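Local coordinates for protein GlcNAc Inducible Gene 2, GIG2 (Candida albicans, PDB 6AKZ) that binds an iron(III) ion and is probably a non-haem iron oxygenase of the DUF1479 family, with a cupin-type fold, whose substrate is not established, at residues N129-K134 with I396-Y401; L172-R177 with C250-T255; D387-F392 with M432-F437; R177-E182 with G365-L370. All coordinates share one frame; numbering follows the deposited sequence.

Contact 1. Residues N129-K134 with I396-Y401; sequences NVFWSK and ISPADY
Phe131 carries most of the apolar contact, meeting Pro398 over a face and Tyr401 at its far end. Pro398 CD lies over the ring, 3.6 Å from the centroid of Phe131, a CH-pi contact. Phe131 CZ is 3.3 Å from Tyr401 CG and sits over a face of the tyrosine, but with the planes at 43° the pair is neither a stack nor edge-to-face. Both rings are turned back beside their own backbone N (chi1 -59° for Phe131), which brings them together from the two segments. Trp132 CZ2 adds a looser touch on Pro398 CD.

The direct hydrogen bond is that of the indole: Trp132 NE1 donates to Ile396 O at 2.8 Å, the oxygen close to the ring plane, although the N-H...O angle of 132° is bent. Water bridges the outer side. One water donates to Ser397 OG and another to Tyr401 O, each meeting Asn129 ND2 through a weak bond. Asn129 OD1 is taken by Arg177, and Ser397 OG also bonds Glu413.

This is packing of a loop on a helix start beside the metal site: Pro398 is the N-cap residue of helix 399-402, and the Tyr401 side chain lies about 10 Å from the iron(III) ion. The loop runs from strand 127-128 to helix 134-140, and helix 382-394 flanks Trp132 through Thr388 and Ala391.

Contact 2. Residues L172-R177 with C250-T255; sequences LVYGDR and CSSFRT
Neither segment is regular strand or helix here, and the backbones come closest at Tyr174 and Ser252, with CA atoms 6.8 Å apart. The central feature is a Cys sulfur-aromatic contact: Cys250 SG lies 4.0 Å from the centroid of the Tyr174 ring, in an oblique position 33° off the normal. Ser252 OG covers a ring face nearer the backbone, 3.4 Å from Tyr174 CG; this buried hydroxyl has no hydrogen-bonding partner in the model. With CG anti to the backbone N (chi1 170°), the tyrosine reaches across both residues, and its OH is bonded by Asp400 of helix 399-402.

Arg254 brings the contact close to the iron site, its side chain being about 7 Å from the metal and about 4 Å from that of its ligand Asp194. Asp176 OD2 and Arg254 NH1 form a long salt bridge at 4.0 Å, and water fills in between them: one molecule donates to Asp176 OD2 at 2.8 Å and accepts from Arg254 NH1 at 3.0 Å.

Contact 3. Residues D387-F392 with M432-F437; sequences DTRDAF and MGLEEF
Thr388, Arg389 and Phe392, on one side of helix 382-394, pack on the turn that follows helix 426-431. That turn is a Schellman motif: Gly433 leaves the helical conformation with phi 81° and comes so near the other helix that its CA is 4.8 Å from that of Arg389. The tight part is this backbone approach at Gly433 together with the apolar packing round Met432. Met432, bent at chi2 and chi3, folds its methyl back to the helix, so that CE lies 3.3 Å from Phe392 CD1 and 3.8 Å from Thr388 CG2. Its sulfur makes an oblique Met-aromatic contact, SD standing 5.3 Å from the Phe392 ring centroid.

Toward the partly exposed margin the fit is slacker: Leu434 splits its branches, CD1 approaching Phe392 CD2 at 4.2 Å and CD2 approaching Arg389 CG at 4.1 Å. The polar link between the two parts is made by Arg389, whose chain runs extended over the glycine carbonyl before the guanidinium turns back: NH1 donates to Gly433 O at 2.8 Å, in the carbonyl plane, with an N-H...O angle of 150°.

Contact 4. Residues R177-E182 with G365-L370; sequences RIRIRE and GHSSVL
Ile178 opens the strand pairing opposite Leu370, a non-hydrogen-bonded pair in which Ile178 CG2 lies 4.3 Å from Leu370 CG. At Arg179 the backbone pairs with Val369 through two hydrogen bonds, Arg179 N to Val369 O and Val369 N to Arg179 O. The Arg179 side chain bends at chi3 (60°) and swings along the neighbouring strand: one face of its guanidinium rests on Val369 CG2, while NH1 donates to Ser367 OG (which also bonds Gly270 O) at 3.0 Å and, weakly, to Ser367 O at 2.8 Å. Tyr371 OH bonds its NE, so several contacts fix the rotation of the group.

The strands run antiparallel, at 176°, within the mixed sheet of this cupin-clan protein, flanked by strands 127-128 and 256-261. Ile180 faces Ser368, with CG2 3.2 Å from Ser368 OG; that hydroxyl also shares a 2.7 Å hydrogen bond with His366 ND1, and helix 96-112 covers this face through Phe103. Arg181 repeats the two-bond backbone pattern with Ser367: its N meets Ser367 O from 43° above the carbonyl plane, whereas Ser367 N lies in the carbonyl plane of Arg181 O. Beyond the strand, Glu182 folds back until OE2 is 3.6 Å from His366 CB.

In the fold
Contacts 3 and 4 are buried, whereas contacts 1 and 2 are partly buried and include waters that bridge their segments. Contact 4 is the one built on regular sheet pairing; the others join loops, a helix flank and a helix start, chiefly through side chains. Arg177 belongs to both contact 2 and contact 4, and it also bonds Asn129 of contact 1. Contact 1 joins contact 2 through Asp400, which hydrogen-bonds Tyr174 and probably Ser251, and joins contact 3 through Asp387 and Ala399. Val173 with Thr388 links contacts 2 and 3. Contact 2 comes nearest the iron and holds the charged pair, while contact 3, away from the metal site, is mainly apolar.

Contact 1. Residues N129-K134 with I396-Y401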
loop_
_atom_site.group_PDB
_atom_site.type_symbol
_atom_site.label_atom_id
_atom_site.label_comp_id
_atom_site.label_asym_id
_atom_site.label_seq_id
_atom_site.Cartn_x
_atom_site.Cartn_y
_atom_site.Cartn_z
ATOM N N ASN A 129 -0.256 18.211 -6.833
ATOM C CA ASN A 129 -1.567 17.784 -6.349
ATOM C C ASN A 129 -2.571 17.886 -7.487
ATOM O O ASN A 129 -3.494 18.712 -7.442
ATOM C CB ASN A 129 -1.990 18.615 -5.127
ATOM C CG ASN A 129 -1.174 18.267 -3.887
ATOM O OD1 ASN A 129 -0.133 17.657 -3.983
ATOM N ND2 ASN A 129 -1.677 18.597 -2.736
ATOM N N VAL A 130 -2.309 17.121 -8.538
ATOM C CA VAL A 130 -3.180 16.954 -9.645
ATOM C C VAL A 130 -3.692 15.501 -9.511
ATOM O O VAL A 130 -2.912 14.522 -9.385
ATOM C CB VAL A 130 -2.517 17.272 -10.993
ATOM C CG1 VAL A 130 -1.308 16.378 -11.327
ATOM C CG2 VAL A 130 -3.517 17.119 -12.110
ATOM N N PHE A 131 -5.004 15.353 -9.556
ATOM C CA PHE A 131 -5.646 14.041 -9.370
ATOM C C PHE A 131 -6.421 13.490 -10.563
ATOM O O PHE A 131 -6.364 12.250 -10.798
ATOM C CB PHE A 131 -6.532 14.140 -8.141
ATOM C CG PHE A 131 -5.771 14.502 -6.898
ATOM C CD1 PHE A 131 -5.043 13.557 -6.202
ATOM C CD2 PHE A 131 -5.687 15.850 -6.475
ATOM C CE1 PHE A 131 -4.373 13.885 -5.040
ATOM C CE2 PHE A 131 -4.982 16.206 -5.324
ATOM C CZ PHE A 131 -4.313 15.211 -4.599
ATOM N N TRP A 132 -7.157 14.353 -11.313
ATOM C CA TRP A 132 -8.133 13.929 -12.310
ATOM C C TRP A 132 -7.811 14.335 -13.768
ATOM O O TRP A 132 -8.695 14.342 -14.647
ATOM C CB TRP A 132 -9.586 14.369 -11.891
ATOM C CG TRP A 132 -9.993 14.087 -10.448
ATOM C CD1 TRP A 132 -10.327 14.994 -9.480
ATOM C CD2 TRP A 132 -9.983 12.808 -9.788
ATOM N NE1 TRP A 132 -10.560 14.370 -8.258
ATOM C CE2 TRP A 132 -10.348 13.024 -8.424
ATOM C CE3 TRP A 132 -9.743 11.506 -10.223
ATOM C CZ2 TRP A 132 -10.472 11.996 -7.515
ATOM C CZ3 TRP A 132 -9.844 10.456 -9.262
ATOM C CH2 TRP A 132 -10.224 10.715 -7.955
ATOM N N SER A 133 -6.552 14.695 -14.025
ATOM C CA SER A 133 -6.177 15.149 -15.365
ATOM C C SER A 133 -6.408 14.082 -16.404
ATOM O O SER A 133 -6.457 12.867 -16.088
ATOM C CB SER A 133 -4.670 15.562 -15.355
ATOM O OG SER A 133 -3.810 14.444 -15.221
ATOM N N LYS A 134 -6.515 14.485 -17.677
ATOM C CA LYS A 134 -6.680 13.533 -18.727
ATOM C C LYS A 134 -5.581 12.432 -18.764
ATOM O O LYS A 134 -5.888 11.245 -18.981
ATOM C CB LYS A 134 -6.753 14.243 -20.089
ATOM C CG LYS A 134 -6.963 13.284 -21.280
ATOM C CD LYS A 134 -6.587 14.005 -22.571
ATOM C CE LYS A 134 -7.471 13.614 -23.745
ATOM N NZ LYS A 134 -6.762 12.827 -24.805
ATOM N N ILE A 396 -12.554 18.631 -8.021
ATOM C CA ILE A 396 -11.812 19.031 -6.796
ATOM C C ILE A 396 -10.908 17.846 -6.330
ATOM O O ILE A 396 -10.978 16.759 -6.886
ATOM C CB ILE A 396 -12.741 19.469 -5.670
ATOM C CG1 ILE A 396 -13.735 18.365 -5.319
ATOM C CG2 ILE A 396 -13.491 20.771 -6.084
ATOM C CD1 ILE A 396 -14.569 18.678 -4.082
ATOM N N SER A 397 -10.187 18.065 -5.257
ATOM C CA SER A 397 -9.226 17.102 -4.717
ATOM C C SER A 397 -10.030 16.036 -4.024
ATOM O O SER A 397 -11.083 16.340 -3.511
ATOM C CB SER A 397 -8.314 17.782 -3.680
ATOM O OG SER A 397 -7.319 18.501 -4.352
ATOM N N PRO A 398 -9.505 14.769 -3.966
ATOM C CA PRO A 398 -10.134 13.788 -3.101
ATOM C C PRO A 398 -9.893 14.198 -1.672
ATOM O O PRO A 398 -9.022 15.049 -1.364
ATOM C CB PRO A 398 -9.410 12.474 -3.440
ATOM C CG PRO A 398 -8.181 12.827 -4.172
ATOM C CD PRO A 398 -8.426 14.179 -4.812
ATOM N N ALA A 399 -10.680 13.626 -0.800
ATOM C CA ALA A 399 -10.780 14.052 0.580
ATOM C C ALA A 399 -9.513 14.140 1.345
ATOM O O ALA A 399 -9.394 14.979 2.236
ATOM C CB ALA A 399 -11.708 13.092 1.330
ATOM N N ASP A 400 -8.587 13.204 1.119
ATOM C CA ASP A 400 -7.335 13.221 1.882
ATOM C C ASP A 400 -6.507 14.457 1.565
ATOM O O ASP A 400 -5.696 14.852 2.400
ATOM C CB ASP A 400 -6.449 11.983 1.627
ATOM C CG ASP A 400 -7.107 10.671 2.079
ATOM O OD1 ASP A 400 -8.013 10.729 2.915
ATOM O OD2 ASP A 400 -6.690 9.553 1.680
ATOM N N TYR A 401 -6.686 15.061 0.395
ATOM C CA TYR A 401 -5.974 16.286 0.076
ATOM C C TYR A 401 -6.858 17.523 0.252
ATOM O O TYR A 401 -6.413 18.550 0.739
ATOM C CB TYR A 401 -5.404 16.189 -1.334
ATOM C CG TYR A 401 -4.219 15.247 -1.296
ATOM C CD1 TYR A 401 -2.936 15.714 -0.925
ATOM C CD2 TYR A 401 -4.389 13.878 -1.507
ATOM C CE1 TYR A 401 -1.855 14.824 -0.829
ATOM C CE2 TYR A 401 -3.299 12.999 -1.446
ATOM C CZ TYR A 401 -2.070 13.467 -1.089
ATOM O OH TYR A 401 -1.037 12.582 -1.030
HETATM O O HOH W 1 -4.911 19.224 -3.378
HETATM O O HOH W 2 -4.092 19.399 -0.674
#

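Contact 2. Residues L172-R177 with C250-T255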
loop_
_atom_site.group_PDB
_atom_site.type_symbol
_atom_site.label_atom_id
_atom_site.label_comp_id
_atom_site.label_asym_id
_atom_site.label_seq_id
_atom_site.Cartn_x
_atom_site.Cartn_y
_atom_site.Cartn_z
ATOM N N LEU A 172 -11.049 -0.257 -7.929
ATOM C CA LEU A 172 -11.545 1.128 -7.713
ATOM C C LEU A 172 -10.372 2.096 -7.866
ATOM O O LEU A 172 -9.215 1.780 -7.591
ATOM C CB LEU A 172 -12.106 1.304 -6.306
ATOM C CG LEU A 172 -13.269 0.385 -5.976
ATOM C CD1 LEU A 172 -13.826 0.737 -4.631
ATOM C CD2 LEU A 172 -14.336 0.350 -7.068
ATOM N N VAL A 173 -10.706 3.326 -8.210
ATOM C CA VAL A 173 -9.762 4.392 -8.202
ATOM C C VAL A 173 -9.752 5.134 -6.868
ATOM O O VAL A 173 -10.764 5.791 -6.442
ATOM C CB VAL A 173 -9.984 5.384 -9.349
ATOM C CG1 VAL A 173 -9.070 6.642 -9.236
ATOM C CG2 VAL A 173 -9.821 4.693 -10.716
ATOM N N TYR A 174 -8.565 5.099 -6.265
ATOM C CA TYR A 174 -8.202 6.032 -5.203
ATOM C C TYR A 174 -7.389 7.129 -5.896
ATOM O O TYR A 174 -6.338 6.854 -6.430
ATOM C CB TYR A 174 -7.432 5.333 -4.111
ATOM C CG TYR A 174 -6.825 6.260 -3.117
ATOM C CD1 TYR A 174 -7.622 6.921 -2.173
ATOM C CD2 TYR A 174 -5.470 6.493 -3.114
ATOM C CE1 TYR A 174 -7.061 7.773 -1.217
ATOM C CE2 TYR A 174 -4.890 7.364 -2.157
ATOM C CZ TYR A 174 -5.679 7.991 -1.224
ATOM O OH TYR A 174 -5.101 8.841 -0.308
ATOM N N GLY A 175 -7.892 8.371 -5.861
ATOM C CA GLY A 175 -7.169 9.484 -6.516
ATOM C C GLY A 175 -5.862 9.752 -5.837
ATOM O O GLY A 175 -5.795 9.907 -4.612
ATOM N N ASP A 176 -4.793 9.796 -6.612
ATOM C CA ASP A 176 -3.493 10.120 -6.083
ATOM C C ASP A 176 -2.766 11.025 -7.046
ATOM O O ASP A 176 -3.216 11.267 -8.190
ATOM C CB ASP A 176 -2.697 8.843 -5.777
ATOM C CG ASP A 176 -1.782 8.962 -4.551
ATOM O OD1 ASP A 176 -1.436 10.046 -4.141
ATOM O OD2 ASP A 176 -1.358 7.928 -3.999
ATOM N N ARG A 177 -1.611 11.478 -6.584
ATOM C CA ARG A 177 -0.956 12.568 -7.263
ATOM C C ARG A 177 0.209 12.092 -8.048
ATOM O O ARG A 177 0.318 10.926 -8.359
ATOM C CB ARG A 177 -0.628 13.619 -6.275
ATOM C CG ARG A 177 0.205 13.188 -5.188
ATOM C CD ARG A 177 0.170 14.265 -4.146
ATOM N NE ARG A 177 1.009 13.856 -3.020
ATOM C CZ ARG A 177 1.495 14.721 -2.111
ATOM N NH1 ARG A 177 1.230 16.039 -2.177
ATOM N NH2 ARG A 177 2.264 14.272 -1.149
ATOM N N CYS A 250 -4.011 7.907 4.739
ATOM C CA CYS A 250 -4.665 7.569 3.454
ATOM C C CYS A 250 -5.979 6.856 3.753
ATOM O O CYS A 250 -6.002 5.866 4.445
ATOM C CB CYS A 250 -3.760 6.756 2.556
ATOM S SG CYS A 250 -4.653 5.807 1.274
ATOM N N SER A 251 -7.078 7.363 3.211
ATOM C CA SER A 251 -8.411 6.930 3.581
ATOM C C SER A 251 -8.856 5.639 2.907
ATOM O O SER A 251 -9.881 5.132 3.276
ATOM C CB SER A 251 -9.455 8.011 3.197
ATOM O OG SER A 251 -9.351 9.058 4.101
ATOM N N SER A 252 -8.138 5.125 1.938
ATOM C CA SER A 252 -8.536 3.879 1.264
ATOM C C SER A 252 -7.713 2.677 1.801
ATOM O O SER A 252 -6.633 2.846 2.372
ATOM C CB SER A 252 -8.297 4.034 -0.241
ATOM O OG SER A 252 -6.877 4.092 -0.523
ATOM N N PHE A 253 -8.289 1.492 1.652
ATOM C CA PHE A 253 -7.663 0.195 1.904
ATOM C C PHE A 253 -7.011 -0.218 0.617
ATOM O O PHE A 253 -7.719 -0.553 -0.359
ATOM C CB PHE A 253 -8.713 -0.819 2.351
ATOM C CG PHE A 253 -8.260 -2.217 2.346
ATOM C CD1 PHE A 253 -7.021 -2.598 2.909
ATOM C CD2 PHE A 253 -9.044 -3.187 1.800
ATOM C CE1 PHE A 253 -6.618 -3.927 2.885
ATOM C CE2 PHE A 253 -8.621 -4.515 1.745
ATOM C CZ PHE A 253 -7.407 -4.890 2.284
ATOM N N ARG A 254 -5.666 -0.126 0.546
ATOM C CA ARG A 254 -4.973 -0.496 -0.700
ATOM C C ARG A 254 -4.197 -1.791 -0.334
ATOM O O ARG A 254 -3.527 -1.819 0.710
ATOM C CB ARG A 254 -3.966 0.591 -1.119
ATOM C CG ARG A 254 -4.606 1.963 -1.407
ATOM C CD ARG A 254 -3.570 3.020 -1.706
ATOM N NE ARG A 254 -2.757 3.306 -0.523
ATOM C CZ ARG A 254 -1.694 4.109 -0.510
ATOM N NH1 ARG A 254 -1.374 4.781 -1.597
ATOM N NH2 ARG A 254 -1.028 4.318 0.637
ATOM N N THR A 255 -4.340 -2.824 -1.152
ATOM C CA THR A 255 -3.602 -4.057 -1.037
ATOM C C THR A 255 -2.180 -3.834 -1.512
ATOM O O THR A 255 -1.241 -4.462 -0.959
ATOM C CB THR A 255 -4.239 -5.174 -1.873
ATOM O OG1 THR A 255 -4.606 -4.704 -3.191
ATOM C CG2 THR A 255 -5.510 -5.629 -1.231
HETATM O O HOH W 3 -2.128 5.329 -4.489
HETATM O O HOH W 4 0.464 7.480 -2.299
#

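Contact 3. Residues D387-F392 with M432-F437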
loop_
_atom_site.group_PDB
_atom_site.type_symbol
_atom_site.label_atom_id
_atom_site.label_comp_id
_atom_site.label_asym_id
_atom_site.label_seq_id
_atom_site.Cartn_x
_atom_site.Cartn_y
_atom_site.Cartn_z
ATOM N N ASP A 387 -16.174 9.175 -2.458
ATOM C CA ASP A 387 -15.327 10.334 -2.578
ATOM C C ASP A 387 -14.797 10.553 -3.975
ATOM O O ASP A 387 -14.788 11.703 -4.477
ATOM C CB ASP A 387 -14.236 10.292 -1.537
ATOM C CG ASP A 387 -13.492 11.585 -1.457
ATOM O OD1 ASP A 387 -14.125 12.665 -1.248
ATOM O OD2 ASP A 387 -12.292 11.548 -1.671
ATOM N N THR A 388 -14.398 9.481 -4.619
ATOM C CA THR A 388 -13.932 9.540 -5.996
ATOM C C THR A 388 -15.008 10.062 -6.943
ATOM O O THR A 388 -14.769 10.879 -7.775
ATOM C CB THR A 388 -13.421 8.149 -6.434
ATOM O OG1 THR A 388 -12.198 7.933 -5.778
ATOM C CG2 THR A 388 -13.209 8.061 -7.857
ATOM N N ARG A 389 -16.229 9.570 -6.768
ATOM C CA ARG A 389 -17.345 10.002 -7.603
ATOM C C ARG A 389 -17.646 11.486 -7.387
ATOM O O ARG A 389 -17.862 12.233 -8.341
ATOM C CB ARG A 389 -18.591 9.165 -7.310
ATOM C CG ARG A 389 -19.882 9.759 -7.853
ATOM C CD ARG A 389 -21.099 9.128 -7.198
ATOM N NE ARG A 389 -22.347 9.630 -7.766
ATOM C CZ ARG A 389 -23.067 8.983 -8.676
ATOM N NH1 ARG A 389 -22.664 7.802 -9.127
ATOM N NH2 ARG A 389 -24.191 9.515 -9.137
ATOM N N ASP A 390 -17.655 11.900 -6.124
ATOM C CA ASP A 390 -17.921 13.282 -5.749
ATOM C C ASP A 390 -16.812 14.229 -6.176
ATOM O O ASP A 390 -17.083 15.317 -6.684
ATOM C CB ASP A 390 -18.145 13.389 -4.238
ATOM C CG ASP A 390 -18.606 14.769 -3.814
ATOM O OD1 ASP A 390 -19.721 15.171 -4.206
ATOM O OD2 ASP A 390 -17.853 15.452 -3.088
ATOM N N ALA A 391 -15.563 13.824 -5.974
ATOM C CA ALA A 391 -14.437 14.704 -6.359
ATOM C C ALA A 391 -14.284 14.888 -7.849
ATOM O O ALA A 391 -13.967 16.002 -8.316
ATOM C CB ALA A 391 -13.148 14.189 -5.766
ATOM N N PHE A 392 -14.455 13.816 -8.598
ATOM C CA PHE A 392 -14.328 13.879 -10.035
ATOM C C PHE A 392 -15.468 14.714 -10.653
ATOM O O PHE A 392 -15.257 15.451 -11.649
ATOM C CB PHE A 392 -14.395 12.503 -10.610
ATOM C CG PHE A 392 -14.071 12.416 -12.074
ATOM C CD1 PHE A 392 -12.762 12.338 -12.483
ATOM C CD2 PHE A 392 -15.079 12.453 -13.049
ATOM C CE1 PHE A 392 -12.429 12.232 -13.814
ATOM C CE2 PHE A 392 -14.767 12.360 -14.394
ATOM C CZ PHE A 392 -13.457 12.230 -14.785
ATOM N N MET A 432 -14.765 4.519 -11.014
ATOM C CA MET A 432 -14.805 5.869 -10.618
ATOM C C MET A 432 -16.045 6.172 -9.850
ATOM O O MET A 432 -16.245 7.290 -9.491
ATOM C CB MET A 432 -14.835 6.777 -11.900
ATOM C CG MET A 432 -13.576 6.792 -12.726
ATOM S SD MET A 432 -12.181 7.519 -11.809
ATOM C CE MET A 432 -12.676 9.168 -11.420
ATOM N N GLY A 433 -16.916 5.203 -9.626
ATOM C CA GLY A 433 -18.108 5.429 -8.842
ATOM C C GLY A 433 -19.214 6.092 -9.662
ATOM O O GLY A 433 -20.088 6.699 -9.082
ATOM N N LEU A 434 -19.161 6.004 -10.992
ATOM C CA LEU A 434 -20.054 6.789 -11.861
ATOM C C LEU A 434 -21.132 5.900 -12.464
ATOM O O LEU A 434 -21.972 6.407 -13.206
ATOM C CB LEU A 434 -19.232 7.467 -12.964
ATOM C CG LEU A 434 -18.195 8.506 -12.477
ATOM C CD1 LEU A 434 -17.249 8.948 -13.598
ATOM C CD2 LEU A 434 -18.856 9.718 -11.849
ATOM N N GLU A 435 -21.092 4.580 -12.196
ATOM C CA GLU A 435 -22.019 3.660 -12.803
ATOM C C GLU A 435 -22.189 2.503 -11.839
ATOM O O GLU A 435 -21.201 2.072 -11.228
ATOM C CB GLU A 435 -21.405 3.147 -14.088
ATOM C CG GLU A 435 -22.240 2.110 -14.805
ATOM C CD GLU A 435 -23.568 2.711 -15.276
ATOM O OE1 GLU A 435 -23.525 3.687 -16.066
ATOM O OE2 GLU A 435 -24.625 2.260 -14.787
ATOM N N GLU A 436 -23.416 1.975 -11.733
ATOM C CA GLU A 436 -23.665 0.874 -10.832
ATOM C C GLU A 436 -22.943 -0.367 -11.355
ATOM O O GLU A 436 -22.692 -0.549 -12.573
ATOM C CB GLU A 436 -25.182 0.558 -10.725
ATOM C CG GLU A 436 -26.008 1.711 -10.181
ATOM C CD GLU A 436 -26.580 2.663 -11.269
ATOM O OE1 GLU A 436 -25.930 3.003 -12.335
ATOM O OE2 GLU A 436 -27.729 3.091 -11.046
ATOM N N PHE A 437 -22.609 -1.230 -10.424
ATOM C CA PHE A 437 -21.968 -2.539 -10.714
ATOM C C PHE A 437 -22.957 -3.550 -11.215
ATOM O O PHE A 437 -24.085 -3.581 -10.787
ATOM C CB PHE A 437 -21.253 -3.054 -9.462
ATOM C CG PHE A 437 -20.136 -2.165 -9.030
ATOM C CD1 PHE A 437 -18.918 -2.236 -9.702
ATOM C CD2 PHE A 437 -20.313 -1.258 -8.028
ATOM C CE1 PHE A 437 -17.908 -1.357 -9.377
ATOM C CE2 PHE A 437 -19.265 -0.412 -7.659
ATOM C CZ PHE A 437 -18.047 -0.492 -8.349
#

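Contact 4. Residues R177-E182 with G365-L370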
loop_
_atom_site.group_PDB
_atom_site.type_symbol
_atom_site.label_atom_id
_atom_site.label_comp_id
_atom_site.label_asym_id
_atom_site.label_seq_id
_atom_site.Cartn_x
_atom_site.Cartn_y
_atom_site.Cartn_z
ATOM N N ARG A 177 -1.611 11.478 -6.584
ATOM C CA ARG A 177 -0.956 12.568 -7.263
ATOM C C ARG A 177 0.209 12.092 -8.048
ATOM O O ARG A 177 0.318 10.926 -8.359
ATOM C CB ARG A 177 -0.628 13.619 -6.275
ATOM C CG ARG A 177 0.205 13.188 -5.188
ATOM C CD ARG A 177 0.170 14.265 -4.146
ATOM N NE ARG A 177 1.009 13.856 -3.020
ATOM C CZ ARG A 177 1.495 14.721 -2.111
ATOM N NH1 ARG A 177 1.230 16.039 -2.177
ATOM N NH2 ARG A 177 2.264 14.272 -1.149
ATOM N N ILE A 178 0.975 13.040 -8.589
ATOM C CA ILE A 178 2.147 12.746 -9.351
ATOM C C ILE A 178 3.403 13.307 -8.630
ATOM O O ILE A 178 3.333 14.193 -7.799
ATOM C CB ILE A 178 1.993 13.230 -10.794
ATOM C CG1 ILE A 178 2.002 14.729 -10.897
ATOM C CG2 ILE A 178 0.681 12.669 -11.427
ATOM C CD1 ILE A 178 2.102 15.240 -12.337
ATOM N N ARG A 179 4.546 12.706 -8.946
ATOM C CA ARG A 179 5.836 13.191 -8.511
ATOM C C ARG A 179 6.691 13.489 -9.734
ATOM O O ARG A 179 6.731 12.722 -10.714
ATOM C CB ARG A 179 6.509 12.180 -7.606
ATOM C CG ARG A 179 8.000 12.490 -7.468
ATOM C CD ARG A 179 8.655 11.583 -6.481
ATOM N NE ARG A 179 8.616 10.116 -6.737
ATOM C CZ ARG A 179 9.356 9.415 -7.596
ATOM N NH1 ARG A 179 10.090 10.016 -8.524
ATOM N NH2 ARG A 179 9.356 8.065 -7.520
ATOM N N ILE A 180 7.302 14.678 -9.755
ATOM C CA ILE A 180 8.280 14.982 -10.783
ATOM C C ILE A 180 9.475 15.536 -10.016
ATOM O O ILE A 180 9.421 16.692 -9.572
ATOM C CB ILE A 180 7.779 16.045 -11.790
ATOM C CG1 ILE A 180 6.504 15.558 -12.476
ATOM C CG2 ILE A 180 8.813 16.300 -12.879
ATOM C CD1 ILE A 180 5.833 16.595 -13.354
ATOM N N ARG A 181 10.477 14.677 -9.758
ATOM C CA ARG A 181 11.601 14.975 -8.890
ATOM C C ARG A 181 12.810 15.365 -9.745
ATOM O O ARG A 181 13.301 14.597 -10.546
ATOM C CB ARG A 181 11.962 13.826 -8.019
ATOM C CG ARG A 181 13.095 14.112 -7.005
ATOM C CD ARG A 181 13.163 12.990 -6.025
ATOM N NE ARG A 181 14.314 13.128 -5.148
ATOM C CZ ARG A 181 14.716 12.211 -4.285
ATOM N NH1 ARG A 181 14.096 11.042 -4.168
ATOM N NH2 ARG A 181 15.753 12.466 -3.509
ATOM N N GLU A 182 13.205 16.641 -9.639
ATOM C CA GLU A 182 14.415 17.115 -10.332
ATOM C C GLU A 182 15.692 16.585 -9.643
ATOM O O GLU A 182 15.729 16.431 -8.417
ATOM C CB GLU A 182 14.445 18.659 -10.413
ATOM C CG GLU A 182 13.367 19.215 -11.338
ATOM C CD GLU A 182 13.510 18.800 -12.783
ATOM O OE1 GLU A 182 14.643 18.760 -13.304
ATOM O OE2 GLU A 182 12.497 18.465 -13.433
ATOM N N GLY A 365 18.239 13.323 -15.193
ATOM C CA GLY A 365 16.994 13.981 -15.563
ATOM C C GLY A 365 15.980 13.729 -14.495
ATOM O O GLY A 365 16.232 13.077 -13.488
ATOM N N HIS A 366 14.785 14.247 -14.724
ATOM C CA HIS A 366 13.687 14.120 -13.784
ATOM C C HIS A 366 13.354 12.621 -13.550
ATOM O O HIS A 366 13.538 11.775 -14.426
ATOM C CB HIS A 366 12.425 14.932 -14.282
ATOM C CG HIS A 366 11.862 14.398 -15.550
ATOM N ND1 HIS A 366 10.846 13.451 -15.568
ATOM C CD2 HIS A 366 12.169 14.633 -16.858
ATOM C CE1 HIS A 366 10.547 13.155 -16.817
ATOM N NE2 HIS A 366 11.378 13.804 -17.608
ATOM N N SER A 367 13.003 12.347 -12.294
ATOM C CA SER A 367 12.497 11.071 -11.845
ATOM C C SER A 367 10.979 11.347 -11.517
ATOM O O SER A 367 10.623 11.972 -10.520
ATOM C CB SER A 367 13.228 10.611 -10.630
ATOM O OG SER A 367 12.586 9.512 -10.120
ATOM N N SER A 368 10.125 10.865 -12.406
ATOM C CA SER A 368 8.698 11.181 -12.381
ATOM C C SER A 368 7.866 9.909 -12.494
ATOM O O SER A 368 8.185 8.994 -13.268
ATOM C CB SER A 368 8.373 12.054 -13.515
ATOM O OG SER A 368 9.202 13.233 -13.499
ATOM N N VAL A 369 6.837 9.893 -11.649
ATOM C CA VAL A 369 5.925 8.791 -11.594
ATOM C C VAL A 369 4.501 9.259 -11.403
ATOM O O VAL A 369 4.214 10.354 -10.897
ATOM C CB VAL A 369 6.294 7.732 -10.540
ATOM C CG1 VAL A 369 7.708 7.240 -10.718
ATOM C CG2 VAL A 369 6.046 8.212 -9.113
ATOM N N LEU A 370 3.597 8.369 -11.767
ATOM C CA LEU A 370 2.150 8.605 -11.548
ATOM C C LEU A 370 1.673 7.508 -10.617
ATOM O O LEU A 370 1.773 6.333 -10.968
ATOM C CB LEU A 370 1.479 8.498 -12.893
ATOM C CG LEU A 370 -0.044 8.735 -13.128
ATOM C CD1 LEU A 370 -0.147 8.930 -14.638
ATOM C CD2 LEU A 370 -0.821 7.484 -12.737
#